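Local coordinates for putative hemin transport system, substrate-binding protein (Burkholderia cenocepacia J2315, PDB 5GIZ) that binds heme in the periplasm and probably hands it to an inner-membrane ABC transporter as part of a bacterial heme-acquisition system, at residues 70-73 with 74-78. Residues are numbered along the deposited sequence; the frame is centred on the assembly and turned at random.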
# COMPACT_ATOMS: atom_id res chain seq x y z
N VAL A 70 -5.01 19.79 -3.06
CA VAL A 70 -4.14 18.71 -2.69
C VAL A 70 -5.01 17.62 -2.03
O VAL A 70 -5.73 17.90 -1.08
CB VAL A 70 -3.03 19.16 -1.69
CG1 VAL A 70 -2.25 17.97 -1.18
CG2 VAL A 70 -2.14 20.24 -2.28
N LEU A 71 -4.92 16.41 -2.54
CA LEU A 71 -5.49 15.25 -1.92
C LEU A 71 -4.38 14.55 -1.20
O LEU A 71 -3.39 14.15 -1.81
CB LEU A 71 -6.08 14.31 -2.98
CG LEU A 71 -7.05 14.98 -3.96
CD1 LEU A 71 -7.42 13.94 -5.06
CD2 LEU A 71 -8.22 15.56 -3.26
N ALA A 72 -4.52 14.44 0.12
CA ALA A 72 -3.44 13.97 0.96
C ALA A 72 -3.78 12.76 1.77
O ALA A 72 -4.83 12.71 2.44
CB ALA A 72 -2.99 15.09 1.90
N SER A 73 -2.89 11.80 1.73
CA SER A 73 -3.09 10.59 2.51
C SER A 73 -2.85 10.94 3.97
O SER A 73 -2.24 11.98 4.32
CB SER A 73 -2.10 9.53 2.06
OG SER A 73 -0.84 9.97 2.44
N ALA A 74 -3.24 9.98 4.80
CA ALA A 74 -3.03 10.07 6.24
C ALA A 74 -1.56 10.26 6.60
O ALA A 74 -1.24 10.89 7.58
CB ALA A 74 -3.59 8.80 6.91
N GLU A 75 -0.68 9.73 5.77
CA GLU A 75 0.77 9.73 6.00
C GLU A 75 1.49 11.04 5.56
O GLU A 75 2.66 11.29 5.91
CB GLU A 75 1.34 8.48 5.32
CG GLU A 75 0.76 7.15 5.86
CD GLU A 75 -0.41 6.51 5.05
OE1 GLU A 75 -1.05 7.16 4.21
OE2 GLU A 75 -0.71 5.32 5.28
N ALA A 76 0.79 11.90 4.81
CA ALA A 76 1.40 13.12 4.27
C ALA A 76 1.90 14.08 5.36
O ALA A 76 1.20 14.35 6.30
CB ALA A 76 0.39 13.83 3.38
N GLY A 77 3.13 14.57 5.22
CA GLY A 77 3.76 15.43 6.20
C GLY A 77 5.10 15.96 5.75
O GLY A 77 5.49 15.77 4.61
N PRO A 78 5.83 16.65 6.64
CA PRO A 78 5.51 16.77 8.05
C PRO A 78 4.44 17.81 8.28
O PRO A 78 4.07 18.54 7.37
CB PRO A 78 6.85 17.22 8.66
CG PRO A 78 7.48 18.01 7.61
CD PRO A 78 7.10 17.33 6.31
O HOH W 1 -1.73 13.95 6.36
O HOH W 2 0.09 6.95 1.57
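Ala76 N donates to Ser73 O at 3.1 Å, closing a type I beta turn across Ala74 and Glu75 just beyond the end of strand 69-72. The bond is nearly straight at hydrogen, 161°, yet the donor stands well above the carbonyl plane. Two waters add to the polar contacts. One lies in donating position to Ser73 O at 2.9 Å and Ala76 O at 3.0 Å; with more acceptors about it than protons, it may not serve both at once. The other donates to Glu75 OE1 at 2.9 Å and makes a weak bond with Ser73 OG.

Among the side chains, Ser73 OG sits between its own backbone N and carbonyl carbon (chi1 68°), which brings it in over the turn. Glu75 leaves with CG beside its backbone N and bends at chi2 (97°), folding the carboxylate back until OE1 lies 3.3 Å from Ser73 OG and 3.4 Å from Ser73 CB. Gln54, a heme-binding residue, touches both side chains.

The apolar part is small. The methyl groups of Ala72 and Ala76 meet, CB to CB at 3.9 Å, bringing the far limb of the turn against the strand end; Val92 and Ile11 of the adjoining strands pack on Ala72 and Ala76 respectively. Past Ala76 the chain runs through Gly77 and a cis peptide to Pro78, at the N-cap position of helix 79-87.

This is a strand-to-helix connection of an alpha/beta lobe in a periplasmic binding protein, leaving an inner strand of a parallel sheet, with its turn beside Gln54 and, through Glu75, near Arg55, two residues of the heme site, empty in this apo model.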